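Iron-regulated outer membrane protein (Neisseria meningitidis, PDB 4B7O) is an outer-membrane TonB-dependent transporter of iron, probably taking up iron-siderophore complexes. Local coordinates at residues S339-D344 against N350-N355; K470-T473 against K477-S480. One frame throughout, in Å; residues are numbered along the deposited sequence.

Contact 1 of 2, residues S339-D344 against N350-N355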
loop_
_atom_site.group_PDB
_atom_site.type_symbol
_atom_site.label_atom_id
_atom_site.label_comp_id
_atom_site.label_asym_id
_atom_site.label_seq_id
_atom_site.Cartn_x
_atom_site.Cartn_y
_atom_site.Cartn_z
ATOM N N SER A 339 -1.840 -3.940 -22.664
ATOM C CA SER A 339 -0.647 -4.051 -23.494
ATOM C C SER A 339 -0.986 -3.771 -24.955
ATOM O O SER A 339 -2.055 -4.183 -25.446
ATOM C CB SER A 339 -0.081 -5.428 -23.398
ATOM O OG SER A 339 1.205 -5.402 -23.904
ATOM N N ALA A 340 -0.089 -3.042 -25.631
ATOM C CA ALA A 340 -0.159 -2.831 -27.081
ATOM C C ALA A 340 0.066 -4.161 -27.811
ATOM O O ALA A 340 -0.645 -4.457 -28.765
ATOM C CB ALA A 340 0.860 -1.781 -27.522
ATOM N N ASP A 341 1.026 -4.969 -27.343
ATOM C CA ASP A 341 1.317 -6.248 -27.958
ATOM C C ASP A 341 1.905 -7.189 -26.947
ATOM O O ASP A 341 3.044 -6.998 -26.490
ATOM C CB ASP A 341 2.335 -6.081 -29.103
ATOM C CG ASP A 341 2.449 -7.340 -30.010
ATOM O OD1 ASP A 341 1.749 -8.374 -29.797
ATOM O OD2 ASP A 341 3.262 -7.278 -30.962
ATOM N N ASP A 342 1.173 -8.257 -26.644
ATOM C CA ASP A 342 1.648 -9.200 -25.633
ATOM C C ASP A 342 2.356 -10.402 -26.211
ATOM O O ASP A 342 2.664 -11.358 -25.492
ATOM C CB ASP A 342 0.485 -9.674 -24.782
ATOM C CG ASP A 342 0.325 -8.848 -23.537
ATOM O OD1 ASP A 342 1.317 -8.218 -23.151
ATOM O OD2 ASP A 342 -0.774 -8.838 -22.944
ATOM N N LYS A 343 2.596 -10.377 -27.523
ATOM C CA LYS A 343 3.032 -11.579 -28.209
ATOM C C LYS A 343 4.157 -12.332 -27.463
ATOM O O LYS A 343 4.116 -13.563 -27.357
ATOM C CB LYS A 343 3.425 -11.243 -29.643
ATOM C CG LYS A 343 4.798 -10.614 -29.833
ATOM C CD LYS A 343 5.058 -10.571 -31.326
ATOM C CE LYS A 343 5.181 -9.142 -31.821
ATOM N NZ LYS A 343 6.599 -8.672 -31.723
ATOM N N ASP A 344 5.126 -11.588 -26.924
ATOM C CA ASP A 344 6.277 -12.164 -26.231
ATOM C C ASP A 344 6.145 -12.309 -24.715
ATOM O O ASP A 344 7.124 -12.543 -24.010
ATOM C CB ASP A 344 7.512 -11.353 -26.550
ATOM C CG ASP A 344 7.956 -11.550 -27.961
ATOM O OD1 ASP A 344 7.856 -12.697 -28.472
ATOM O OD2 ASP A 344 8.410 -10.556 -28.553
ATOM N N ASN A 350 0.783 -14.610 -24.521
ATOM C CA ASN A 350 1.350 -14.292 -25.818
ATOM C C ASN A 350 0.202 -13.883 -26.720
ATOM O O ASN A 350 0.178 -14.223 -27.895
ATOM C CB ASN A 350 2.061 -15.518 -26.447
ATOM C CG ASN A 350 3.098 -16.134 -25.535
ATOM O OD1 ASN A 350 2.820 -17.126 -24.872
ATOM N ND2 ASN A 350 4.299 -15.565 -25.502
ATOM N N VAL A 351 -0.791 -13.209 -26.154
ATOM C CA VAL A 351 -1.813 -12.591 -26.998
ATOM C C VAL A 351 -1.116 -11.691 -28.019
ATOM O O VAL A 351 -0.286 -10.836 -27.677
ATOM C CB VAL A 351 -2.829 -11.786 -26.171
ATOM C CG1 VAL A 351 -3.694 -10.922 -27.065
ATOM C CG2 VAL A 351 -3.663 -12.710 -25.296
ATOM N N VAL A 352 -1.421 -11.913 -29.288
ATOM C CA VAL A 352 -0.860 -11.063 -30.334
ATOM C C VAL A 352 -1.668 -9.779 -30.365
ATOM O O VAL A 352 -2.885 -9.835 -30.393
ATOM C CB VAL A 352 -0.891 -11.776 -31.717
ATOM C CG1 VAL A 352 -0.187 -10.920 -32.794
ATOM C CG2 VAL A 352 -0.269 -13.182 -31.596
ATOM N N GLY A 353 -0.985 -8.632 -30.337
ATOM C CA GLY A 353 -1.638 -7.303 -30.408
ATOM C C GLY A 353 -2.299 -6.943 -29.088
ATOM O O GLY A 353 -2.044 -7.601 -28.077
ATOM N N PRO A 354 -3.176 -5.921 -29.093
ATOM C CA PRO A 354 -3.711 -5.418 -27.834
ATOM C C PRO A 354 -4.197 -6.530 -26.881
ATOM O O PRO A 354 -4.852 -7.486 -27.324
ATOM C CB PRO A 354 -4.861 -4.487 -28.267
ATOM C CG PRO A 354 -4.547 -4.076 -29.659
ATOM C CD PRO A 354 -3.741 -5.209 -30.262
ATOM N N ASN A 355 -3.841 -6.408 -25.598
ATOM C CA ASN A 355 -4.348 -7.296 -24.548
ATOM C C ASN A 355 -4.882 -6.476 -23.377
ATOM O O ASN A 355 -4.151 -5.667 -22.859
ATOM C CB ASN A 355 -3.247 -8.249 -24.071
ATOM C CG ASN A 355 -3.802 -9.376 -23.239
ATOM O OD1 ASN A 355 -5.010 -9.609 -23.282
ATOM N ND2 ASN A 355 -2.939 -10.093 -22.488
#
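Gly353 N gives its hydrogen to Asp341 OD1 at 2.8 Å, nearly straight at 164°. The donor lies above the carboxylate plane. Lys343 N reaches the same oxygen from the opposite face, at 3.1 Å from Asp341 OD1, and closes an Asx turn. One oxygen thus ties the turn 341-343 to the returning chain. Asp341 CG stands anti to the backbone N (chi1 -167°), which brings OD1 back to Gly353 N, although the CB bond points away from 350-355. Gly353 has a positive phi of 75°, a backbone shape that glycine adopts readily.

Further along, Asn350 ND2 bonds to Lys343 O at 2.7 Å. That oxygen lies in the amide plane of Asn350, so the bond fixes the rotation of the amide. The other end of the amide, Asn350 OD1, is hydrogen-bonded to Lys522 NZ. At the barrel end, Ser339 and Asn355 form an antiparallel hydrogen-bonded pair, with 2.9 Å from Ser339 N to Asn355 O and 2.9 Å from Asn355 N to Ser339 O. Pro354 CA adds a CA-H...O contact to Ser339 O.

Ser339 OG also donates to Asp342 OD1 at 2.9 Å, from above the carboxylate plane. Arg337 pairs with this carboxylate through OD2, whose position is less certain. Val351 packs on Leu395 of another loop. The contact closes the base of the loop joining the antiparallel barrel strands 323-339 and 355-373, and Ser339 with Asn355 ends their ladder.

Contact 2 of 2, residues K470-T473 against K477-S480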
loop_
_atom_site.group_PDB
_atom_site.type_symbol
_atom_site.label_atom_id
_atom_site.label_comp_id
_atom_site.label_asym_id
_atom_site.label_seq_id
_atom_site.Cartn_x
_atom_site.Cartn_y
_atom_site.Cartn_z
ATOM N N LYS A 470 -16.428 -16.037 0.047
ATOM C CA LYS A 470 -16.814 -17.032 -1.017
ATOM C C LYS A 470 -15.908 -16.850 -2.216
ATOM O O LYS A 470 -15.839 -15.778 -2.797
ATOM C CB LYS A 470 -18.271 -16.840 -1.457
ATOM C CG LYS A 470 -18.887 -18.140 -2.011
ATOM C CD LYS A 470 -19.627 -18.103 -3.359
ATOM C CE LYS A 470 -21.018 -17.480 -3.267
ATOM N NZ LYS A 470 -20.960 -15.992 -3.548
ATOM N N VAL A 471 -15.180 -17.870 -2.580
ATOM C CA VAL A 471 -14.269 -17.733 -3.671
ATOM C C VAL A 471 -14.683 -18.614 -4.851
ATOM O O VAL A 471 -14.829 -19.843 -4.700
ATOM C CB VAL A 471 -12.857 -18.141 -3.233
ATOM C CG1 VAL A 471 -12.043 -18.549 -4.409
ATOM C CG2 VAL A 471 -12.184 -16.978 -2.526
ATOM N N LYS A 472 -14.834 -17.996 -6.029
ATOM C CA LYS A 472 -15.166 -18.744 -7.235
ATOM C C LYS A 472 -13.997 -18.678 -8.182
ATOM O O LYS A 472 -13.735 -17.640 -8.786
ATOM C CB LYS A 472 -16.457 -18.196 -7.846
ATOM C CG LYS A 472 -17.164 -19.133 -8.832
ATOM C CD LYS A 472 -17.229 -18.521 -10.232
ATOM C CE LYS A 472 -16.015 -18.983 -11.039
ATOM N NZ LYS A 472 -15.751 -18.267 -12.320
ATOM N N THR A 473 -13.252 -19.775 -8.261
ATOM C CA THR A 473 -12.099 -19.835 -9.112
ATOM C C THR A 473 -12.554 -19.859 -10.565
ATOM O O THR A 473 -13.755 -19.849 -10.836
ATOM C CB THR A 473 -11.314 -21.122 -8.868
ATOM O OG1 THR A 473 -12.173 -22.081 -8.211
ATOM C CG2 THR A 473 -10.036 -20.852 -8.039
ATOM N N LYS A 477 -15.526 -23.565 -9.705
ATOM C CA LYS A 477 -15.462 -24.203 -8.369
ATOM C C LYS A 477 -15.452 -23.205 -7.220
ATOM O O LYS A 477 -14.587 -22.304 -7.148
ATOM C CB LYS A 477 -14.251 -25.123 -8.252
ATOM C CG LYS A 477 -14.131 -25.752 -6.871
ATOM C CD LYS A 477 -12.754 -26.396 -6.738
ATOM C CE LYS A 477 -12.679 -27.465 -5.653
ATOM N NZ LYS A 477 -11.264 -27.970 -5.693
ATOM N N THR A 478 -16.434 -23.368 -6.342
ATOM C CA THR A 478 -16.652 -22.490 -5.201
ATOM C C THR A 478 -16.090 -23.063 -3.925
ATOM O O THR A 478 -15.739 -24.237 -3.882
ATOM C CB THR A 478 -18.117 -22.200 -5.048
ATOM O OG1 THR A 478 -18.480 -21.399 -6.166
ATOM C CG2 THR A 478 -18.383 -21.412 -3.835
ATOM N N VAL A 479 -15.941 -22.219 -2.910
ATOM C CA VAL A 479 -15.511 -22.651 -1.577
ATOM C C VAL A 479 -15.633 -21.456 -0.699
ATOM O O VAL A 479 -15.162 -20.373 -1.084
ATOM C CB VAL A 479 -14.044 -23.036 -1.508
ATOM C CG1 VAL A 479 -13.648 -23.206 -0.044
ATOM C CG2 VAL A 479 -13.781 -24.298 -2.325
ATOM N N SER A 480 -16.287 -21.664 0.443
ATOM C CA SER A 480 -16.499 -20.674 1.490
ATOM C C SER A 480 -15.851 -21.011 2.847
ATOM O O SER A 480 -15.313 -22.110 3.076
ATOM C CB SER A 480 -17.978 -20.430 1.727
ATOM O OG SER A 480 -18.614 -19.926 0.567
#
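Lys477 O is gripped twice by Thr473. The hydroxyl donates at 2.6 Å from Thr473 OG1 to Lys477 O, and the backbone donates at 3.1 Å from Thr473 N to Lys477 O. Thr473 OG1 stands near its own backbone N (chi1 19°), so both donors of one residue face a single carbonyl. Asp475, in the turn between the segments, takes part as well. Its OD1 accepts from Lys477 N and also meets Thr473 OG1, whose single hydrogen cannot fully serve both acceptors at once.

Next along the hairpin, Val471 N bonds to Val479 O at 2.9 Å, almost straight at 172°. The return bond from Val479 N to Val471 O is weak. Thr478 CA adds a CA-H...O contact to Val471 O at 3.3 Å.

Lys470, Lys472, Thr478 and Ser480 share one face. The methyl Thr478 CG2 lies 3.6 Å from Lys470 CD, and the two side chains cross obliquely. Thr478 OG1 instead turns to the chain of Lys472, 3.7 Å from its CG. Ser480 OG sits beside Lys470 CG. On the other face, Val471 and Val479 both pack on Ile528 of strand 525-528.

The chemistry is that of a beta hairpin whose turn end is secured by polar groups. Lys470 and Lys472 lend their aliphatic parts to the contact, while the ammonium groups of Lys472 and Lys477 go to Ser438 and Ile528 O.

Contact 1 and contact 2 are two separate strand connections of the same beta-barrel. They come in series along the chain, and contact 1 is complete in the sequence before contact 2 begins. Their centres lie about 30 Å apart and their nearest atoms about 18 Å apart, so they do not touch. The centre of contact 1 lies about 28 Å, and that of contact 2 about 26 Å, from the centre of the chain. Contact 1 is an irregular loop with one strand pair at its base, whereas contact 2 is a tighter hairpin end. Strands 355-373, 376-391, 441-455 and 458-472, paired in that order, link them through the barrel wall.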